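Methyltransferase 1 (Methanosarcina barkeri, PDB 2I2X) transfers the methyl group of methanol to the cob(I)amide bound on its partner corrinoid protein MtaC, a zinc-dependent step of methanogenesis. Local coordinates at residues D387-R392 with D434-F439; I82-H87 with A121-I126; L302-C307 with D354-S359. All blocks are in the same frame, centred on the assembly; numbering follows the deposited sequence.

Contact 1 of 3, residues D387-R392 with D434-F439; sequences DNIYLR and DDMDKF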
loop_
_atom_site.group_PDB
_atom_site.type_symbol
_atom_site.label_atom_id
_atom_site.label_comp_id
_atom_site.label_asym_id
_atom_site.label_seq_id
_atom_site.Cartn_x
_atom_site.Cartn_y
_atom_site.Cartn_z
ATOM N N ASP A 387 -37.141 -14.322 15.354
ATOM C CA ASP A 387 -38.305 -14.096 14.470
ATOM C C ASP A 387 -38.697 -12.643 14.411
ATOM O O ASP A 387 -39.336 -12.227 13.475
ATOM C CB ASP A 387 -39.504 -14.948 14.877
ATOM C CG ASP A 387 -39.245 -16.431 14.702
ATOM O OD1 ASP A 387 -38.861 -16.848 13.581
ATOM O OD2 ASP A 387 -39.434 -17.191 15.690
ATOM N N ASN A 388 -38.260 -11.885 15.402
ATOM C CA ASN A 388 -38.614 -10.507 15.616
ATOM C C ASN A 388 -37.438 -9.565 15.259
ATOM O O ASN A 388 -36.427 -9.487 15.997
ATOM C CB ASN A 388 -38.963 -10.389 17.098
ATOM C CG ASN A 388 -39.632 -9.075 17.452
ATOM O OD1 ASN A 388 -39.120 -7.995 17.134
ATOM N ND2 ASN A 388 -40.775 -9.158 18.148
ATOM N N ILE A 389 -37.567 -8.833 14.153
ATOM C CA ILE A 389 -36.447 -8.020 13.658
ATOM C C ILE A 389 -36.114 -6.804 14.511
ATOM O O ILE A 389 -34.946 -6.375 14.555
ATOM C CB ILE A 389 -36.619 -7.587 12.176
ATOM C CG1 ILE A 389 -37.928 -6.795 11.957
ATOM C CG2 ILE A 389 -36.533 -8.808 11.255
ATOM C CD1 ILE A 389 -38.045 -6.159 10.567
ATOM N N TYR A 390 -37.117 -6.220 15.161
ATOM C CA TYR A 390 -36.848 -5.114 16.074
ATOM C C TYR A 390 -36.217 -5.635 17.353
ATOM O O TYR A 390 -35.147 -5.192 17.772
ATOM C CB TYR A 390 -38.149 -4.398 16.407
ATOM C CG TYR A 390 -38.151 -3.582 17.682
ATOM C CD1 TYR A 390 -37.452 -2.393 17.762
ATOM C CD2 TYR A 390 -38.878 -3.994 18.794
ATOM C CE1 TYR A 390 -37.450 -1.631 18.904
ATOM C CE2 TYR A 390 -38.899 -3.222 19.974
ATOM C CZ TYR A 390 -38.180 -2.027 20.009
ATOM O OH TYR A 390 -38.175 -1.225 21.141
ATOM N N LEU A 391 -36.902 -6.575 17.985
ATOM C CA LEU A 391 -36.487 -7.062 19.270
ATOM C C LEU A 391 -35.113 -7.725 19.227
ATOM O O LEU A 391 -34.334 -7.561 20.164
ATOM C CB LEU A 391 -37.557 -7.997 19.853
ATOM C CG LEU A 391 -37.376 -8.466 21.309
ATOM C CD1 LEU A 391 -37.115 -7.311 22.273
ATOM C CD2 LEU A 391 -38.561 -9.328 21.764
ATOM N N ARG A 392 -34.819 -8.490 18.177
ATOM C CA ARG A 392 -33.474 -9.089 18.050
ATOM C C ARG A 392 -32.382 -8.024 17.949
ATOM O O ARG A 392 -31.316 -8.160 18.546
ATOM C CB ARG A 392 -33.383 -10.119 16.908
ATOM C CG ARG A 392 -33.316 -9.577 15.500
ATOM C CD ARG A 392 -33.641 -10.710 14.485
ATOM N NE ARG A 392 -33.291 -10.326 13.122
ATOM C CZ ARG A 392 -33.139 -11.167 12.100
ATOM N NH1 ARG A 392 -33.341 -12.471 12.239
ATOM N NH2 ARG A 392 -32.773 -10.694 10.926
ATOM N N ASP A 434 -40.923 -3.371 24.498
ATOM C CA ASP A 434 -40.587 -4.639 23.840
ATOM C C ASP A 434 -41.379 -4.912 22.583
ATOM O O ASP A 434 -40.893 -5.617 21.705
ATOM C CB ASP A 434 -40.678 -5.838 24.789
ATOM C CG ASP A 434 -39.323 -6.212 25.390
ATOM O OD1 ASP A 434 -38.350 -5.436 25.244
ATOM O OD2 ASP A 434 -39.231 -7.296 26.008
ATOM N N ASP A 435 -42.572 -4.330 22.491
ATOM C CA ASP A 435 -43.482 -4.527 21.354
ATOM C C ASP A 435 -43.054 -3.764 20.101
ATOM O O ASP A 435 -43.011 -2.516 20.095
ATOM C CB ASP A 435 -44.899 -4.105 21.753
ATOM C CG ASP A 435 -45.863 -4.118 20.589
ATOM O OD1 ASP A 435 -46.336 -5.227 20.231
ATOM O OD2 ASP A 435 -46.144 -3.024 20.022
ATOM N N MET A 436 -42.801 -4.511 19.027
ATOM C CA MET A 436 -42.346 -3.929 17.766
ATOM C C MET A 436 -43.286 -2.873 17.181
ATOM O O MET A 436 -42.834 -1.767 16.884
ATOM C CB MET A 436 -42.056 -5.025 16.724
ATOM C CG MET A 436 -41.520 -4.500 15.393
ATOM S SD MET A 436 -41.027 -5.790 14.221
ATOM C CE MET A 436 -41.147 -5.008 12.620
ATOM N N ASP A 437 -44.565 -3.207 16.968
ATOM C CA ASP A 437 -45.549 -2.245 16.374
ATOM C C ASP A 437 -45.548 -0.881 17.052
ATOM O O ASP A 437 -45.482 0.134 16.386
ATOM C CB ASP A 437 -46.972 -2.822 16.352
ATOM C CG ASP A 437 -47.059 -4.121 15.569
ATOM O OD1 ASP A 437 -46.253 -4.307 14.628
ATOM O OD2 ASP A 437 -47.918 -4.971 15.906
ATOM N N LYS A 438 -45.600 -0.857 18.377
ATOM C CA LYS A 438 -45.440 0.381 19.134
ATOM C C LYS A 438 -44.233 1.212 18.647
ATOM O O LYS A 438 -44.370 2.407 18.306
ATOM C CB LYS A 438 -45.213 -0.005 20.585
ATOM C CG LYS A 438 -45.457 1.012 21.671
ATOM C CD LYS A 438 -45.918 2.370 21.264
ATOM C CE LYS A 438 -45.990 3.197 22.543
ATOM N NZ LYS A 438 -45.859 4.662 22.316
ATOM N N PHE A 439 -43.051 0.589 18.648
ATOM C CA PHE A 439 -41.820 1.245 18.266
ATOM C C PHE A 439 -41.902 1.675 16.809
ATOM O O PHE A 439 -41.588 2.824 16.465
ATOM C CB PHE A 439 -40.623 0.308 18.479
ATOM C CG PHE A 439 -39.286 0.935 18.147
ATOM C CD1 PHE A 439 -38.659 1.802 19.062
ATOM C CD2 PHE A 439 -38.653 0.646 16.938
ATOM C CE1 PHE A 439 -37.424 2.372 18.782
ATOM C CE2 PHE A 439 -37.421 1.193 16.640
ATOM C CZ PHE A 439 -36.790 2.075 17.568
HETATM O O HOH W 1 -42.348 -7.251 19.678
#
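Asp-434 meets the other segment at two places. Its carboxylate rests on Leu-391, OD1 coming to 3.7 Å from Leu-391 CD1, and that same oxygen forms a salt bridge with Lys-394. Its backbone O lies at the edge of the Tyr-390 ring, near the ring plane, 3.6 Å from Tyr-390 CE2. This carbonyl also takes a hydrogen bond from a water that accepts in turn from Asn-388 ND2, at 2.9 Å, and from Met-436 N. No direct hydrogen bond crosses between the two segments, and this water bridges them. The amide of Asn-388 works at both ends, because its OD1 caps its own helix by accepting from Leu-391 N at 2.8 Å, with the donor 42° above the carbonyl plane. The CB of Asp-435 points away from the other segment, and its OD2 N-caps the second helix by accepting from Lys-438 N. Met-436 follows with CG anti to the backbone N (chi1 -178°) and an extended chain beyond; this lays CG 3.5 Å from Tyr-390 CB and carries CE on to Ile-389 CG1, 3.7 Å away. Phe-439 completes the apolar surface. Its ring forms an offset stack with that of Tyr-390, centroids 4.4 Å apart and planes inclined by 26°. The overlap is mutual: Phe-439 CB stands over a face of the tyrosine, while Tyr-390 CE1 lies over a face of the phenylalanine. The hydroxyl of Tyr-390 is hydrogen-bonded to Pro-433 O, which fixes the far end of the ring. The contact thus joins the N-terminal ends of helices 389-409 and 436-450, and helix 181-210 packs against it, with Leu-185 touching Tyr-390, Ser-193 touching Ile-389, and Tyr-186 and Cys-190 touching Phe-439.

Contact 2 of 3, residues I82-H87 with A121-I126; sequences ILETEH and ALRHTI. With K (potassium ion), chain S.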
loop_
_atom_site.group_PDB
_atom_site.type_symbol
_atom_site.label_atom_id
_atom_site.label_comp_id
_atom_site.label_asym_id
_atom_site.label_seq_id
_atom_site.Cartn_x
_atom_site.Cartn_y
_atom_site.Cartn_z
ATOM N N ILE A 82 -9.370 -13.930 -5.338
ATOM C CA ILE A 82 -10.684 -13.450 -5.784
ATOM C C ILE A 82 -10.528 -11.990 -6.198
ATOM O O ILE A 82 -9.885 -11.217 -5.467
ATOM C CB ILE A 82 -11.713 -13.507 -4.645
ATOM C CG1 ILE A 82 -12.032 -14.960 -4.292
ATOM C CG2 ILE A 82 -12.962 -12.736 -5.023
ATOM C CD1 ILE A 82 -12.708 -15.150 -2.914
ATOM N N LEU A 83 -11.083 -11.612 -7.350
ATOM C CA LEU A 83 -11.154 -10.195 -7.729
ATOM C C LEU A 83 -12.555 -9.648 -7.427
ATOM O O LEU A 83 -13.578 -10.264 -7.785
ATOM C CB LEU A 83 -10.797 -10.001 -9.212
ATOM C CG LEU A 83 -9.330 -10.252 -9.665
ATOM C CD1 LEU A 83 -8.939 -11.755 -9.938
ATOM C CD2 LEU A 83 -8.981 -9.372 -10.882
ATOM N N GLU A 84 -12.618 -8.514 -6.742
ATOM C CA GLU A 84 -13.887 -7.880 -6.535
ATOM C C GLU A 84 -13.975 -6.547 -7.282
ATOM O O GLU A 84 -13.212 -5.608 -6.991
ATOM C CB GLU A 84 -14.220 -7.689 -5.047
ATOM C CG GLU A 84 -15.553 -6.896 -4.878
ATOM C CD GLU A 84 -15.918 -6.521 -3.468
ATOM O OE1 GLU A 84 -15.112 -6.736 -2.531
ATOM O OE2 GLU A 84 -17.034 -5.986 -3.293
ATOM N N THR A 85 -14.935 -6.461 -8.200
ATOM C CA THR A 85 -15.243 -5.219 -8.905
ATOM C C THR A 85 -16.463 -4.535 -8.301
ATOM O O THR A 85 -17.591 -5.014 -8.457
ATOM C CB THR A 85 -15.506 -5.477 -10.416
ATOM O OG1 THR A 85 -14.424 -6.251 -10.962
ATOM C CG2 THR A 85 -15.615 -4.187 -11.188
ATOM N N GLU A 86 -16.241 -3.424 -7.605
ATOM C CA GLU A 86 -17.337 -2.599 -7.121
ATOM C C GLU A 86 -17.746 -1.651 -8.196
ATOM O O GLU A 86 -17.043 -0.701 -8.445
ATOM C CB GLU A 86 -16.925 -1.790 -5.902
ATOM C CG GLU A 86 -16.605 -2.676 -4.723
ATOM C CD GLU A 86 -16.269 -1.917 -3.474
ATOM O OE1 GLU A 86 -15.304 -1.118 -3.474
ATOM O OE2 GLU A 86 -16.968 -2.130 -2.458
ATOM N N HIS A 87 -18.906 -1.875 -8.803
ATOM C CA HIS A 87 -19.423 -0.996 -9.859
ATOM C C HIS A 87 -19.239 0.484 -9.554
ATOM O O HIS A 87 -19.616 0.934 -8.496
ATOM C CB HIS A 87 -20.898 -1.300 -10.127
ATOM C CG HIS A 87 -21.128 -2.569 -10.889
ATOM N ND1 HIS A 87 -22.274 -2.803 -11.617
ATOM C CD2 HIS A 87 -20.348 -3.668 -11.063
ATOM C CE1 HIS A 87 -22.202 -3.993 -12.190
ATOM N NE2 HIS A 87 -21.046 -4.540 -11.867
ATOM N N ALA A 121 -12.035 -16.526 -8.518
ATOM C CA ALA A 121 -13.471 -16.276 -8.666
ATOM C C ALA A 121 -13.641 -14.786 -8.797
ATOM O O ALA A 121 -12.797 -14.020 -8.348
ATOM C CB ALA A 121 -14.282 -16.832 -7.459
ATOM N N LEU A 122 -14.697 -14.375 -9.469
ATOM C CA LEU A 122 -14.935 -12.977 -9.691
ATOM C C LEU A 122 -16.198 -12.490 -8.949
ATOM O O LEU A 122 -17.272 -13.041 -9.084
ATOM C CB LEU A 122 -15.017 -12.709 -11.196
ATOM C CG LEU A 122 -15.393 -11.281 -11.601
ATOM C CD1 LEU A 122 -14.328 -10.297 -11.146
ATOM C CD2 LEU A 122 -15.669 -11.174 -13.092
ATOM N N ARG A 123 -16.053 -11.448 -8.161
ATOM C CA ARG A 123 -17.172 -10.898 -7.459
ATOM C C ARG A 123 -17.469 -9.549 -8.048
ATOM O O ARG A 123 -16.555 -8.721 -8.193
ATOM C CB ARG A 123 -16.820 -10.731 -6.013
ATOM C CG ARG A 123 -17.858 -10.002 -5.200
ATOM C CD ARG A 123 -17.261 -9.871 -3.826
ATOM N NE ARG A 123 -18.237 -10.097 -2.812
ATOM C CZ ARG A 123 -18.026 -10.764 -1.694
ATOM N NH1 ARG A 123 -16.852 -11.299 -1.400
ATOM N NH2 ARG A 123 -19.036 -10.887 -0.855
ATOM N N HIS A 124 -18.740 -9.347 -8.398
ATOM C CA HIS A 124 -19.237 -8.069 -8.828
ATOM C C HIS A 124 -20.190 -7.579 -7.778
ATOM O O HIS A 124 -21.080 -8.310 -7.349
ATOM C CB HIS A 124 -19.966 -8.191 -10.166
ATOM C CG HIS A 124 -19.158 -7.717 -11.330
ATOM N ND1 HIS A 124 -17.826 -8.052 -11.504
ATOM C CD2 HIS A 124 -19.479 -6.911 -12.365
ATOM C CE1 HIS A 124 -17.374 -7.488 -12.608
ATOM N NE2 HIS A 124 -18.351 -6.775 -13.138
ATOM N N THR A 125 -19.984 -6.336 -7.367
ATOM C CA THR A 125 -20.814 -5.649 -6.399
ATOM C C THR A 125 -21.556 -4.522 -7.134
ATOM O O THR A 125 -20.976 -3.460 -7.448
ATOM C CB THR A 125 -19.931 -5.071 -5.278
ATOM O OG1 THR A 125 -19.256 -6.140 -4.632
ATOM C CG2 THR A 125 -20.757 -4.261 -4.238
ATOM N N ILE A 126 -22.844 -4.772 -7.416
ATOM C CA ILE A 126 -23.701 -3.838 -8.116
ATOM C C ILE A 126 -23.809 -2.597 -7.237
ATOM O O ILE A 126 -23.734 -2.686 -6.010
ATOM C CB ILE A 126 -25.071 -4.525 -8.399
ATOM C CG1 ILE A 126 -24.970 -5.467 -9.613
ATOM C CG2 ILE A 126 -26.227 -3.509 -8.682
ATOM C CD1 ILE A 126 -23.811 -6.451 -9.605
HETATM K K K S . -17.105 -0.645 -0.650
#
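Glu-84 and Arg-123 lie side by side on neighbouring parallel strands of the TIM barrel, whose short segments run at 17° to each other. The strands are joined by alternating backbone bonds, such as Arg-123 N to Leu-83 O at 2.8 Å. With CG anti to the backbone N (chi1 175°), the glutamate chain extends along its neighbour: CB lies 3.9 Å and CG 3.6 Å from Arg-123 CD. Its CD packs against the same methylene. At the tip OE1 binds Asn-44 ND2, whereas OE2 accepts from Thr-125 OG1 at 2.6 Å, on the anti side of the carboxylate, and also forms a salt bridge with Lys-267. The guanidinium of Arg-123 is instead paired with Glu-42. Replacing Glu-84 by an alanine would probably leave Lys-267 without one of its charged mates and the Thr-125 hydroxyl free to turn. On the same face Glu-86 OE2 binds the potassium ion at 2.3 Å, together with Glu-164 and Glu-313, and accepts from Lys-267. Lys-267 therefore bridges the two glutamates, consistent with Glu-84 helping to hold the lysine beside the potassium ligand Glu-86.

Contact 3 of 3, residues L302-C307 with D354-S359; sequences LVMQCC and DLMMLS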
loop_
_atom_site.group_PDB
_atom_site.type_symbol
_atom_site.label_atom_id
_atom_site.label_comp_id
_atom_site.label_asym_id
_atom_site.label_seq_id
_atom_site.Cartn_x
_atom_site.Cartn_y
_atom_site.Cartn_z
ATOM N N LEU A 302 -7.443 -8.059 14.597
ATOM C CA LEU A 302 -8.519 -8.809 15.184
ATOM C C LEU A 302 -9.496 -9.366 14.136
ATOM O O LEU A 302 -9.965 -10.501 14.287
ATOM C CB LEU A 302 -9.244 -7.959 16.209
ATOM C CG LEU A 302 -10.502 -8.525 16.882
ATOM C CD1 LEU A 302 -10.653 -7.928 18.235
ATOM C CD2 LEU A 302 -11.742 -8.300 16.030
ATOM N N VAL A 303 -9.799 -8.601 13.087
ATOM C CA VAL A 303 -10.778 -9.040 12.091
ATOM C C VAL A 303 -10.355 -10.277 11.271
ATOM O O VAL A 303 -11.173 -10.825 10.514
ATOM C CB VAL A 303 -11.129 -7.895 11.087
ATOM C CG1 VAL A 303 -12.030 -6.852 11.764
ATOM C CG2 VAL A 303 -9.847 -7.239 10.526
ATOM N N MET A 304 -9.098 -10.709 11.394
ATOM C CA MET A 304 -8.626 -11.866 10.635
ATOM C C MET A 304 -9.035 -13.136 11.373
ATOM O O MET A 304 -9.059 -14.241 10.788
ATOM C CB MET A 304 -7.082 -11.871 10.466
ATOM C CG MET A 304 -6.481 -10.866 9.465
ATOM S SD MET A 304 -4.671 -10.917 9.124
ATOM C CE MET A 304 -4.156 -10.183 10.647
ATOM N N GLN A 305 -9.369 -12.959 12.651
ATOM C CA GLN A 305 -9.509 -14.044 13.616
ATOM C C GLN A 305 -10.325 -15.216 13.053
ATOM O O GLN A 305 -10.056 -16.368 13.368
ATOM C CB GLN A 305 -10.151 -13.497 14.897
ATOM C CG GLN A 305 -11.629 -13.092 14.702
ATOM C CD GLN A 305 -12.191 -12.199 15.793
ATOM O OE1 GLN A 305 -11.792 -12.254 16.953
ATOM N NE2 GLN A 305 -13.163 -11.385 15.417
ATOM N N CYS A 306 -11.345 -14.895 12.252
ATOM C CA CYS A 306 -12.194 -15.893 11.645
ATOM C C CYS A 306 -12.576 -15.557 10.213
ATOM O O CYS A 306 -13.600 -16.027 9.743
ATOM C CB CYS A 306 -13.463 -16.102 12.460
ATOM S SG CYS A 306 -13.204 -16.588 14.185
ATOM N N CYS A 307 -11.782 -14.770 9.503
ATOM C CA CYS A 307 -12.134 -14.451 8.133
ATOM C C CYS A 307 -12.020 -15.676 7.233
ATOM O O CYS A 307 -11.308 -16.600 7.546
ATOM C CB CYS A 307 -11.248 -13.336 7.589
ATOM S SG CYS A 307 -9.507 -13.818 7.398
ATOM N N ASP A 354 -6.338 -16.557 18.339
ATOM C CA ASP A 354 -6.283 -15.801 19.595
ATOM C C ASP A 354 -5.322 -14.618 19.588
ATOM O O ASP A 354 -5.632 -13.564 20.152
ATOM C CB ASP A 354 -6.037 -16.713 20.787
ATOM C CG ASP A 354 -7.208 -17.648 21.045
ATOM O OD1 ASP A 354 -8.324 -17.465 20.471
ATOM O OD2 ASP A 354 -7.023 -18.578 21.839
ATOM N N LEU A 355 -4.169 -14.784 18.932
ATOM C CA LEU A 355 -3.142 -13.753 18.905
ATOM C C LEU A 355 -3.700 -12.530 18.136
ATOM O O LEU A 355 -3.634 -11.392 18.610
ATOM C CB LEU A 355 -1.869 -14.303 18.256
ATOM C CG LEU A 355 -0.541 -14.638 18.964
ATOM C CD1 LEU A 355 -0.582 -14.728 20.461
ATOM C CD2 LEU A 355 0.041 -15.901 18.393
ATOM N N MET A 356 -4.306 -12.788 16.984
ATOM C CA MET A 356 -4.911 -11.724 16.176
ATOM C C MET A 356 -5.974 -11.011 16.985
ATOM O O MET A 356 -6.030 -9.790 16.985
ATOM C CB MET A 356 -5.516 -12.276 14.875
ATOM C CG MET A 356 -4.531 -13.059 14.083
ATOM S SD MET A 356 -5.177 -13.875 12.632
ATOM C CE MET A 356 -6.579 -14.644 13.310
ATOM N N MET A 357 -6.780 -11.779 17.710
ATOM C CA MET A 357 -7.869 -11.213 18.472
ATOM C C MET A 357 -7.276 -10.356 19.584
ATOM O O MET A 357 -7.619 -9.177 19.711
ATOM C CB MET A 357 -8.799 -12.326 19.003
ATOM C CG MET A 357 -9.924 -11.868 19.924
ATOM S SD MET A 357 -9.415 -11.403 21.612
ATOM C CE MET A 357 -8.814 -12.984 22.256
ATOM N N LEU A 358 -6.401 -10.944 20.387
ATOM C CA LEU A 358 -5.845 -10.252 21.577
ATOM C C LEU A 358 -5.098 -8.939 21.240
ATOM O O LEU A 358 -5.134 -7.954 22.020
ATOM C CB LEU A 358 -4.949 -11.196 22.414
ATOM C CG LEU A 358 -4.394 -10.615 23.717
ATOM C CD1 LEU A 358 -5.529 -10.108 24.629
ATOM C CD2 LEU A 358 -3.516 -11.634 24.465
ATOM N N SER A 359 -4.430 -8.947 20.090
ATOM C CA SER A 359 -3.787 -7.759 19.502
ATOM C C SER A 359 -4.621 -6.481 19.647
ATOM O O SER A 359 -4.119 -5.408 20.023
ATOM C CB SER A 359 -3.540 -8.027 18.012
ATOM O OG SER A 359 -3.209 -6.831 17.312
#
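The 3-10 turn that opens at Leu-302, in the loop between strands 285-287 and 309-311, packs on helix 349-361 chiefly through Met-356 and Met-357. Its shape is set by the backbone bond from Gln-305 N to Leu-302 O, and the one from Cys-307 N to Met-304 O follows. Backbones come close at Leu-302: its CA is 4.1 Å from the CA of Met-357 and makes a CA-H...O contact with Met-356 O at 3.2 Å, the angle at the hydrogen being 129°. The leucine N points to a different partner, the carboxylate of Asp-360. The Leu-302 side chain reaches the helix backbone, CD1 lying 3.6 Å from Met-357 O and 4.3 Å from Met-357 CG. Met-356 reaches the turn from the helix, its CG anti to the carbonyl carbon (chi1 -54°) and its chain bent at the sulfur. SD settles 3.5 Å from Met-304 CB, an apolar thioether-methylene contact; the modelled place of the terminal methyl beside Gln-305 is doubtful. Gln-305 crosses Met-357 obliquely, OE1 lying 3.5 Å from Met-357 CG. Both ends of this buried amide are satisfied beyond the contact: OE1 accepts from Tyr-372 N, and NE2 donates to Leu-370 O. No hydrogen bond joins the two segments, so van der Waals packing holds them together, while Ser-359 OG ties the helix to Asn-301 just ahead of the turn. Phe-19 of the same chain and Leu-339 of the second MtaB subunit also pack on Met-356, and Met-1 of a further chain, probably MtaC, touches Met-357. Within the chain, Trp-310 of strand 309-311 touches Val-303 and Met-304, and Met-286 of strand 285-287 touches Val-303, leaving the turn between these strands and helix 349-361.

The three contacts share no helix or strand, and none touches another: contacts 2 and 3 come nearest, about 10 Å between closest atoms, whereas the centres of contacts 1 and 2 stand about 35 Å apart on opposite sides of the chain's centre. Contact 2 is barrel core, buried and polar, with strand-to-strand hydrogen bonds and a carboxylate at the potassium ion. Contact 3 is also buried, yet it is apolar and methionine-rich, and its burial is completed partly by other chains. Contact 1 is only partly buried, in the helical region late in the chain; there, aromatic stacking combines with capped helix starts and a bridging water.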